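Local coordinates for uncharacterized protein YppE (Bacillus subtilis, PDB 2IM8), which is of unknown function but belongs to the bacterial DUF1798 family and folds as a single-chain bundle of four helices, at residues Q4-M9 / A52-G57; K63-K68 / A118-R123; A21-E26 / L87-H92. All blocks are in the same frame, centred on the assembly; numbering follows the deposited sequence.

Contact 1. Residues Q4-M9 / A52-G57; sequences QTLLEM and ARWAEG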
loop_
_atom_site.group_PDB
_atom_site.type_symbol
_atom_site.label_atom_id
_atom_site.label_comp_id
_atom_site.label_asym_id
_atom_site.label_seq_id
_atom_site.Cartn_x
_atom_site.Cartn_y
_atom_site.Cartn_z
ATOM N N GLN A 4 14.588 9.044 2.228
ATOM C CA GLN A 4 14.694 7.998 3.241
ATOM C C GLN A 4 13.352 7.715 3.922
ATOM O O GLN A 4 13.014 6.562 4.211
ATOM C CB GLN A 4 15.729 8.413 4.295
ATOM C CG GLN A 4 17.172 8.452 3.790
ATOM C CD GLN A 4 17.370 9.333 2.558
ATOM O OE1 GLN A 4 17.214 10.550 2.615
ATOM N NE2 GLN A 4 17.730 8.710 1.437
ATOM N N THR A 5 12.597 8.777 4.189
ATOM C CA THR A 5 11.290 8.656 4.831
ATOM C C THR A 5 10.300 7.977 3.886
ATOM O O THR A 5 9.528 7.095 4.285
ATOM C CB THR A 5 10.739 10.045 5.201
ATOM O OG1 THR A 5 11.695 10.726 6.019
ATOM C CG2 THR A 5 9.428 9.927 5.941
ATOM N N LEU A 6 10.328 8.398 2.627
ATOM C CA LEU A 6 9.435 7.839 1.621
ATOM C C LEU A 6 9.699 6.345 1.504
ATOM O O LEU A 6 8.778 5.534 1.515
ATOM C CB LEU A 6 9.684 8.502 0.267
ATOM C CG LEU A 6 8.515 9.138 -0.489
ATOM C CD1 LEU A 6 9.011 9.581 -1.869
ATOM C CD2 LEU A 6 7.351 8.154 -0.630
ATOM N N LEU A 7 10.976 5.999 1.382
ATOM C CA LEU A 7 11.404 4.614 1.252
ATOM C C LEU A 7 10.909 3.759 2.427
ATOM O O LEU A 7 10.394 2.651 2.232
ATOM C CB LEU A 7 12.933 4.560 1.161
ATOM C CG LEU A 7 13.544 3.169 0.997
ATOM C CD1 LEU A 7 13.200 2.626 -0.386
ATOM C CD2 LEU A 7 15.062 3.246 1.187
ATOM N N GLU A 8 11.064 4.265 3.647
ATOM C CA GLU A 8 10.607 3.517 4.815
ATOM C C GLU A 8 9.103 3.328 4.732
ATOM O O GLU A 8 8.595 2.236 4.982
ATOM C CB GLU A 8 10.951 4.257 6.110
ATOM C CG GLU A 8 12.434 4.457 6.333
ATOM C CD GLU A 8 12.734 5.056 7.694
ATOM O OE1 GLU A 8 12.191 6.140 7.996
ATOM O OE2 GLU A 8 13.508 4.436 8.459
HETATM N N MSE A 9 8.389 4.395 4.380
HETATM C CA MSE A 9 6.938 4.307 4.268
HETATM C C MSE A 9 6.557 3.323 3.170
HETATM O O MSE A 9 5.564 2.613 3.280
HETATM C CB MSE A 9 6.343 5.683 3.973
HETATM C CG MSE A 9 6.408 6.633 5.147
HETATM SE SE MSE A 9 5.529 8.280 4.707
HETATM C CE MSE A 9 5.562 9.105 6.461
ATOM N N ALA A 52 -1.614 8.364 2.868
ATOM C CA ALA A 52 -1.691 9.783 2.514
ATOM C C ALA A 52 -0.321 10.459 2.538
ATOM O O ALA A 52 0.040 11.187 1.611
ATOM C CB ALA A 52 -2.662 10.507 3.463
ATOM N N ARG A 53 0.445 10.215 3.597
ATOM C CA ARG A 53 1.778 10.800 3.729
ATOM C C ARG A 53 2.717 10.253 2.657
ATOM O O ARG A 53 3.583 10.967 2.153
ATOM C CB ARG A 53 2.340 10.494 5.118
ATOM C CG ARG A 53 1.464 11.027 6.239
ATOM C CD ARG A 53 1.872 10.484 7.587
ATOM N NE ARG A 53 0.885 10.837 8.604
ATOM C CZ ARG A 53 0.933 10.436 9.871
ATOM N NH1 ARG A 53 1.928 9.661 10.286
ATOM N NH2 ARG A 53 -0.017 10.809 10.724
ATOM N N TRP A 54 2.542 8.979 2.321
ATOM C CA TRP A 54 3.364 8.334 1.305
ATOM C C TRP A 54 3.091 8.985 -0.048
ATOM O O TRP A 54 4.018 9.382 -0.746
ATOM C CB TRP A 54 3.037 6.840 1.227
ATOM C CG TRP A 54 3.764 6.142 0.138
ATOM C CD1 TRP A 54 5.056 5.691 0.163
ATOM C CD2 TRP A 54 3.254 5.833 -1.163
ATOM N NE1 TRP A 54 5.377 5.116 -1.043
ATOM C CE2 TRP A 54 4.288 5.192 -1.875
ATOM C CE3 TRP A 54 2.019 6.037 -1.796
ATOM C CZ2 TRP A 54 4.128 4.750 -3.195
ATOM C CZ3 TRP A 54 1.855 5.602 -3.107
ATOM C CH2 TRP A 54 2.906 4.964 -3.793
ATOM N N ALA A 55 1.810 9.085 -0.407
ATOM C CA ALA A 55 1.409 9.685 -1.677
ATOM C C ALA A 55 1.959 11.103 -1.841
ATOM O O ALA A 55 2.492 11.455 -2.899
ATOM C CB ALA A 55 -0.123 9.697 -1.796
ATOM N N GLU A 56 1.830 11.918 -0.799
ATOM C CA GLU A 56 2.331 13.282 -0.863
ATOM C C GLU A 56 3.835 13.266 -1.116
ATOM O O GLU A 56 4.345 14.068 -1.888
ATOM C CB GLU A 56 1.988 14.047 0.430
ATOM C CG GLU A 56 3.144 14.799 1.081
ATOM C CD GLU A 56 3.744 14.036 2.260
ATOM O OE1 GLU A 56 3.018 13.799 3.255
ATOM O OE2 GLU A 56 4.939 13.673 2.193
ATOM N N GLY A 57 4.544 12.340 -0.478
ATOM C CA GLY A 57 5.981 12.256 -0.675
ATOM C C GLY A 57 6.305 11.733 -2.067
ATOM O O GLY A 57 7.220 12.227 -2.731
#
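Leu-6 and Trp-54, which touch across this interface, share a polar neighbour: the hydroxyl OG1 of Thr-10 is hydrogen-bonded to Leu-6 O and takes the N-H of Trp-54 NE1. A buried indole thus finds an acceptor for its polar edge, while Leu-6 and Met-9 pack against its CD1 corner. Leu-6 CD2 approaches obliquely, 3.5 Å from Trp-54 CD1. Met-9 CB comes to the indole edge near the ring plane, 4.0 Å from the same CD1. The other branch of Leu-6 reaches the opposing backbone, with CD1 3.3 Å from Gly-57 O. Glycine suits that place: a CB on it would point at the leucine and lie only 3.1 Å from Leu-6 CG. Met-9, present as selenomethionine, runs extended past CG and lays SE 3.9 Å from Trp-54 N. Met-9 CE ends 3.8 Å from Arg-53 CB, the two side chains crossing at about a right angle. Arg-53 offers its aliphatic carbons to the selenomethionine, while its guanidinium turns away to a salt bridge with Glu-49. Beyond the two segments, Trp-54 also touches Val-78 of helix 72-91 and Val-113 of helix 96-121. The local axes cross at 135° and approach to 9.6 Å, a splayed antiparallel pair. A large aromatic side chain that leaves one helix and touches the other three is a core element of this four-helix bundle.

Contact 2. Residues K63-K68 / A118-R123; sequences KVRRPK and AREDSR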
loop_
_atom_site.group_PDB
_atom_site.type_symbol
_atom_site.label_atom_id
_atom_site.label_comp_id
_atom_site.label_asym_id
_atom_site.label_seq_id
_atom_site.Cartn_x
_atom_site.Cartn_y
_atom_site.Cartn_z
ATOM N N LYS A 63 7.740 15.366 -9.003
ATOM C CA LYS A 63 7.700 16.744 -9.476
ATOM C C LYS A 63 9.098 17.346 -9.546
ATOM O O LYS A 63 9.442 17.992 -10.532
ATOM C CB LYS A 63 6.805 17.605 -8.581
ATOM C CG LYS A 63 5.382 17.757 -9.108
ATOM C CD LYS A 63 4.515 18.609 -8.184
ATOM C CE LYS A 63 5.069 20.020 -8.032
ATOM N NZ LYS A 63 4.245 20.845 -7.099
ATOM N N VAL A 64 9.901 17.127 -8.509
ATOM C CA VAL A 64 11.263 17.656 -8.468
ATOM C C VAL A 64 12.059 17.240 -9.706
ATOM O O VAL A 64 12.653 18.081 -10.386
ATOM C CB VAL A 64 12.010 17.190 -7.189
ATOM C CG1 VAL A 64 11.799 15.707 -6.970
ATOM C CG2 VAL A 64 13.498 17.488 -7.316
ATOM N N ARG A 65 12.072 15.941 -9.983
ATOM C CA ARG A 65 12.766 15.390 -11.144
ATOM C C ARG A 65 11.813 14.404 -11.795
ATOM O O ARG A 65 11.284 13.519 -11.126
ATOM C CB ARG A 65 14.047 14.665 -10.721
ATOM C CG ARG A 65 15.207 15.582 -10.355
ATOM C CD ARG A 65 16.446 14.771 -9.985
ATOM N NE ARG A 65 16.353 14.200 -8.643
ATOM C CZ ARG A 65 16.636 14.864 -7.527
ATOM N NH1 ARG A 65 17.038 16.128 -7.584
ATOM N NH2 ARG A 65 16.520 14.260 -6.350
ATOM N N ARG A 66 11.584 14.556 -13.094
ATOM C CA ARG A 66 10.675 13.660 -13.792
ATOM C C ARG A 66 11.203 12.230 -13.815
ATOM O O ARG A 66 12.146 11.910 -14.538
ATOM C CB ARG A 66 10.424 14.160 -15.215
ATOM C CG ARG A 66 9.742 15.519 -15.256
ATOM C CD ARG A 66 9.060 15.763 -16.590
ATOM N NE ARG A 66 8.350 17.038 -16.619
ATOM C CZ ARG A 66 7.361 17.370 -15.793
ATOM N NH1 ARG A 66 6.955 16.520 -14.860
ATOM N NH2 ARG A 66 6.773 18.556 -15.903
ATOM N N PRO A 67 10.594 11.350 -13.008
ATOM C CA PRO A 67 11.009 9.949 -12.940
ATOM C C PRO A 67 10.771 9.211 -14.251
ATOM O O PRO A 67 9.928 9.601 -15.058
ATOM C CB PRO A 67 10.161 9.402 -11.801
ATOM C CG PRO A 67 8.890 10.152 -11.975
ATOM C CD PRO A 67 9.384 11.570 -12.198
ATOM N N LYS A 68 11.518 8.134 -14.445
ATOM C CA LYS A 68 11.429 7.332 -15.655
ATOM C C LYS A 68 10.226 6.382 -15.705
ATOM O O LYS A 68 9.525 6.317 -16.717
ATOM C CB LYS A 68 12.728 6.531 -15.804
ATOM C CG LYS A 68 12.829 5.646 -17.036
ATOM C CD LYS A 68 13.068 6.436 -18.315
ATOM C CE LYS A 68 11.766 6.795 -19.007
ATOM N NZ LYS A 68 12.006 7.472 -20.316
ATOM N N ALA A 118 15.856 4.293 -5.237
ATOM C CA ALA A 118 17.177 3.674 -5.272
ATOM C C ALA A 118 17.998 4.128 -6.479
ATOM O O ALA A 118 19.202 4.365 -6.367
ATOM C CB ALA A 118 17.041 2.158 -5.276
ATOM N N ARG A 119 17.342 4.255 -7.628
ATOM C CA ARG A 119 18.014 4.674 -8.854
ATOM C C ARG A 119 18.543 6.109 -8.763
ATOM O O ARG A 119 19.690 6.388 -9.123
ATOM C CB ARG A 119 17.046 4.558 -10.034
ATOM C CG ARG A 119 17.671 4.811 -11.393
ATOM C CD ARG A 119 16.635 4.678 -12.501
ATOM N NE ARG A 119 15.652 5.754 -12.475
ATOM C CZ ARG A 119 15.942 7.035 -12.692
ATOM N NH1 ARG A 119 17.192 7.398 -12.950
ATOM N NH2 ARG A 119 14.985 7.955 -12.659
ATOM N N GLU A 120 17.702 7.015 -8.275
ATOM C CA GLU A 120 18.069 8.422 -8.149
ATOM C C GLU A 120 18.897 8.733 -6.911
ATOM O O GLU A 120 19.640 9.717 -6.887
ATOM C CB GLU A 120 16.802 9.279 -8.160
ATOM C CG GLU A 120 16.116 9.288 -9.514
ATOM C CD GLU A 120 14.612 9.346 -9.415
ATOM O OE1 GLU A 120 14.087 10.351 -8.890
ATOM O OE2 GLU A 120 13.957 8.379 -9.864
ATOM N N ASP A 121 18.777 7.895 -5.890
ATOM C CA ASP A 121 19.521 8.101 -4.652
ATOM C C ASP A 121 20.960 7.628 -4.825
ATOM O O ASP A 121 21.831 7.953 -4.018
ATOM C CB ASP A 121 18.840 7.363 -3.498
ATOM C CG ASP A 121 19.448 7.691 -2.146
ATOM O OD1 ASP A 121 19.727 8.882 -1.878
ATOM O OD2 ASP A 121 19.633 6.754 -1.344
ATOM N N SER A 122 21.205 6.859 -5.883
ATOM C CA SER A 122 22.551 6.374 -6.177
ATOM C C SER A 122 23.152 7.253 -7.267
ATOM O O SER A 122 24.222 6.959 -7.802
ATOM C CB SER A 122 22.513 4.920 -6.650
ATOM O OG SER A 122 22.185 4.048 -5.583
ATOM N N ARG A 123 22.446 8.336 -7.586
ATOM C CA ARG A 123 22.870 9.282 -8.614
ATOM C C ARG A 123 22.837 8.674 -10.013
ATOM O O ARG A 123 22.576 7.455 -10.126
ATOM C CB ARG A 123 24.277 9.802 -8.310
ATOM C CG ARG A 123 24.317 10.917 -7.295
ATOM C CD ARG A 123 25.735 11.423 -7.111
ATOM N NE ARG A 123 25.764 12.725 -6.454
ATOM C CZ ARG A 123 25.325 13.850 -7.010
ATOM N NH1 ARG A 123 24.825 13.834 -8.237
ATOM N NH2 ARG A 123 25.382 14.991 -6.339
#
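Arg-119 reaches Lys-68 by setting CG opposite its own backbone N (chi1 -173°), running straight through chi2 and then bending at chi3 (69°), which folds the guanidinium back toward the loop. Arg-119 NH2 arrives 3.9 Å from Lys-68 N and 4.1 Å from Lys-68 CB, while Pro-67 CA sits at the guanidinium edge, 4.5 Å from NH2. These are loose approaches, and no hydrogen bond links the two segments directly. The link is made by a third residue: Glu-116 OE1 forms a salt bridge with Arg-119 and accepts a hydrogen bond from Lys-68 N, so one carboxylate oxygen ties the loop backbone to the helix. Arg-119 NH2 also lies 3.0 Å from Glu-120 OE2, but that oxygen stands well out of the guanidinium plane, making the pairing one of charge alone. Since the carboxylates of Glu-116 and Glu-120 are close to each other, the arginine probably offsets their repulsion. Arg-119 NE, by contrast, is buried here without a polar partner.

This is one end of the four-helix bundle, where helix 36-64 gives way to the connection toward helix 72-91 beside the last turns of helix 96-121. Arg-65, the first residue to leave helical geometry, has its CB directed at residues 118-123. Arg-65 NE stays 4.5 Å from Glu-120 OE1, the oxygen lying near the guanidinium plane. That is too long for a salt bridge, though the opposite charges should still attract weakly. Val-64 CG2 lies 3.8 Å above one face of the Arg-65 guanidinium, toward its rim. Pro-67, whose ring limits the freedom of the turning chain, rests on Ile-62 and places CB 4.4 Å from Glu-120 OE2.

Contact 3. Residues A21-E26 / L87-H92; sequences ADRYQE and LQSYVH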
loop_
_atom_site.group_PDB
_atom_site.type_symbol
_atom_site.label_atom_id
_atom_site.label_comp_id
_atom_site.label_asym_id
_atom_site.label_seq_id
_atom_site.Cartn_x
_atom_site.Cartn_y
_atom_site.Cartn_z
ATOM N N ALA A 21 -2.362 -9.871 2.745
ATOM C CA ALA A 21 -2.684 -10.961 1.833
ATOM C C ALA A 21 -2.770 -12.299 2.573
ATOM O O ALA A 21 -3.662 -13.122 2.309
ATOM C CB ALA A 21 -1.629 -11.041 0.746
ATOM N N ASP A 22 -1.824 -12.530 3.478
ATOM C CA ASP A 22 -1.820 -13.764 4.263
ATOM C C ASP A 22 -3.017 -13.795 5.197
ATOM O O ASP A 22 -3.621 -14.846 5.410
ATOM C CB ASP A 22 -0.552 -13.866 5.102
ATOM C CG ASP A 22 0.582 -14.550 4.368
ATOM O OD1 ASP A 22 0.405 -14.920 3.178
ATOM O OD2 ASP A 22 1.648 -14.714 4.996
ATOM N N ARG A 23 -3.353 -12.641 5.770
ATOM C CA ARG A 23 -4.483 -12.583 6.683
ATOM C C ARG A 23 -5.766 -12.898 5.913
ATOM O O ARG A 23 -6.634 -13.621 6.404
ATOM C CB ARG A 23 -4.576 -11.202 7.343
ATOM C CG ARG A 23 -5.653 -11.125 8.426
ATOM C CD ARG A 23 -5.776 -9.718 9.020
ATOM N NE ARG A 23 -4.526 -9.307 9.646
ATOM C CZ ARG A 23 -3.686 -8.416 9.126
ATOM N NH1 ARG A 23 -3.966 -7.823 7.971
ATOM N NH2 ARG A 23 -2.552 -8.141 9.755
ATOM N N TYR A 24 -5.862 -12.367 4.697
ATOM C CA TYR A 24 -7.023 -12.575 3.835
ATOM C C TYR A 24 -7.238 -14.055 3.541
ATOM O O TYR A 24 -8.336 -14.578 3.730
ATOM C CB TYR A 24 -6.832 -11.819 2.515
ATOM C CG TYR A 24 -7.885 -12.106 1.466
ATOM C CD1 TYR A 24 -9.143 -11.496 1.510
ATOM C CD2 TYR A 24 -7.626 -13.000 0.434
ATOM C CE1 TYR A 24 -10.113 -11.777 0.545
ATOM C CE2 TYR A 24 -8.585 -13.287 -0.530
ATOM C CZ TYR A 24 -9.826 -12.677 -0.472
ATOM O OH TYR A 24 -10.780 -12.986 -1.428
ATOM N N GLN A 25 -6.181 -14.720 3.082
ATOM C CA GLN A 25 -6.237 -16.138 2.752
ATOM C C GLN A 25 -6.585 -16.964 3.979
ATOM O O GLN A 25 -7.386 -17.891 3.898
ATOM C CB GLN A 25 -4.894 -16.600 2.180
ATOM C CG GLN A 25 -4.747 -18.114 2.080
ATOM C CD GLN A 25 -3.407 -18.544 1.492
ATOM O OE1 GLN A 25 -2.357 -17.980 1.815
ATOM N NE2 GLN A 25 -3.438 -19.561 0.637
ATOM N N GLU A 26 -5.988 -16.633 5.120
ATOM C CA GLU A 26 -6.286 -17.387 6.334
ATOM C C GLU A 26 -7.751 -17.192 6.717
ATOM O O GLU A 26 -8.404 -18.113 7.198
ATOM C CB GLU A 26 -5.377 -16.949 7.487
ATOM C CG GLU A 26 -5.599 -17.741 8.769
ATOM C CD GLU A 26 -5.573 -19.248 8.533
ATOM O OE1 GLU A 26 -4.564 -19.752 7.984
ATOM O OE2 GLU A 26 -6.563 -19.927 8.897
ATOM N N LEU A 87 -8.924 -3.338 4.705
ATOM C CA LEU A 87 -10.214 -3.764 5.254
ATOM C C LEU A 87 -10.519 -5.226 4.933
ATOM O O LEU A 87 -10.912 -6.016 5.808
ATOM C CB LEU A 87 -11.343 -2.890 4.692
ATOM C CG LEU A 87 -12.766 -3.295 5.111
ATOM C CD1 LEU A 87 -12.912 -3.306 6.638
ATOM C CD2 LEU A 87 -13.761 -2.324 4.476
ATOM N N GLN A 88 -10.357 -5.590 3.668
ATOM C CA GLN A 88 -10.669 -6.953 3.257
ATOM C C GLN A 88 -9.774 -8.021 3.882
ATOM O O GLN A 88 -10.172 -9.183 3.981
ATOM C CB GLN A 88 -10.651 -7.046 1.734
ATOM C CG GLN A 88 -11.730 -6.181 1.061
ATOM C CD GLN A 88 -13.144 -6.522 1.514
ATOM O OE1 GLN A 88 -13.503 -7.696 1.656
ATOM N NE2 GLN A 88 -13.957 -5.495 1.734
ATOM N N SER A 89 -8.579 -7.643 4.322
ATOM C CA SER A 89 -7.701 -8.624 4.951
ATOM C C SER A 89 -8.397 -9.119 6.223
ATOM O O SER A 89 -8.223 -10.260 6.628
ATOM C CB SER A 89 -6.333 -8.017 5.287
ATOM O OG SER A 89 -6.398 -7.085 6.357
ATOM N N TYR A 90 -9.205 -8.250 6.829
ATOM C CA TYR A 90 -9.933 -8.599 8.049
ATOM C C TYR A 90 -11.310 -9.198 7.806
ATOM O O TYR A 90 -11.662 -10.186 8.441
ATOM C CB TYR A 90 -10.091 -7.366 8.939
ATOM C CG TYR A 90 -8.769 -6.839 9.423
ATOM C CD1 TYR A 90 -8.110 -7.448 10.489
ATOM C CD2 TYR A 90 -8.154 -5.767 8.784
ATOM C CE1 TYR A 90 -6.861 -7.002 10.909
ATOM C CE2 TYR A 90 -6.908 -5.312 9.192
ATOM C CZ TYR A 90 -6.269 -5.939 10.259
ATOM O OH TYR A 90 -5.044 -5.501 10.683
ATOM N N VAL A 91 -12.078 -8.604 6.890
ATOM C CA VAL A 91 -13.438 -9.075 6.608
ATOM C C VAL A 91 -13.572 -10.017 5.401
ATOM O O VAL A 91 -14.582 -10.710 5.255
ATOM C CB VAL A 91 -14.405 -7.869 6.436
ATOM C CG1 VAL A 91 -14.346 -6.996 7.677
ATOM C CG2 VAL A 91 -14.031 -7.057 5.209
ATOM N N HIS A 92 -12.555 -10.018 4.543
ATOM C CA HIS A 92 -12.487 -10.878 3.356
ATOM C C HIS A 92 -13.788 -11.183 2.613
ATOM O O HIS A 92 -14.079 -12.343 2.307
ATOM C CB HIS A 92 -11.809 -12.199 3.730
ATOM C CG HIS A 92 -12.473 -12.925 4.862
ATOM N ND1 HIS A 92 -13.647 -13.635 4.709
ATOM C CD2 HIS A 92 -12.125 -13.048 6.164
ATOM C CE1 HIS A 92 -13.990 -14.165 5.871
ATOM N NE2 HIS A 92 -13.084 -13.824 6.769
HETATM O O HOH W 1 -9.305 -12.656 7.832
#
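Arg-23 and Ser-89 meet near one end of the four-helix bundle, where helices 3-29 and 72-91 run in the same general direction, 27° apart, with local axes only 7.5 Å from each other. A small serine suits so close an approach. Arg-23 NH1 donates to Ser-89 OG at 3.0 Å, an N-H...O angle of 140° and a slight tilt from the guanidinium plane making it less than straight; OG is also bonded to Val-86 O. One face of the same guanidinium lies flat on Tyr-90, the planes 10° apart and the centres at 4.4 Å. Arg-23 CG, anti to the backbone N, and an extended chi2 carry CD over that ring face, 3.9 Å from the Tyr-90 centroid in a CH-pi contact. A leucine in place of Arg-23 would probably leave Ser-89 OG without its cross-helix donor and the ring of Tyr-90 without its flat cationic cover. On the other flank, Tyr-24 CD1 packs 3.5 Å from His-92 CB, while Gln-88 O faces the edge of the Tyr-24 ring and the tyrosine hydroxyl bonds to Ile-94 O. A water 2.9 Å from Ser-89 O also donates toward Arg-23 O, although other acceptors compete for its protons. Arginine thus serves as both donor and flat cation, and the hydrogen bond and the stack together probably restrict how its guanidinium can turn.

From the N terminus, helix 3-29 supplies the first segments of contacts 1 and 3. Contact 1 closes a loop when helix 36-64 returns antiparallel beside it. Contact 3 opens before that closure and closes later, at the end of helix 72-91, so the two cross. Contact 2 begins after contact 1 is complete and closes at the C-terminal end of helix 96-121; it follows contact 1 in series but crosses contact 3. Contacts 1 and 2 lie on the same side of the chain's centre and touch through Gln-4 and Asp-121, whereas contact 3 lies on the opposite side. Together they join all four helices and bind the bundle at both ends.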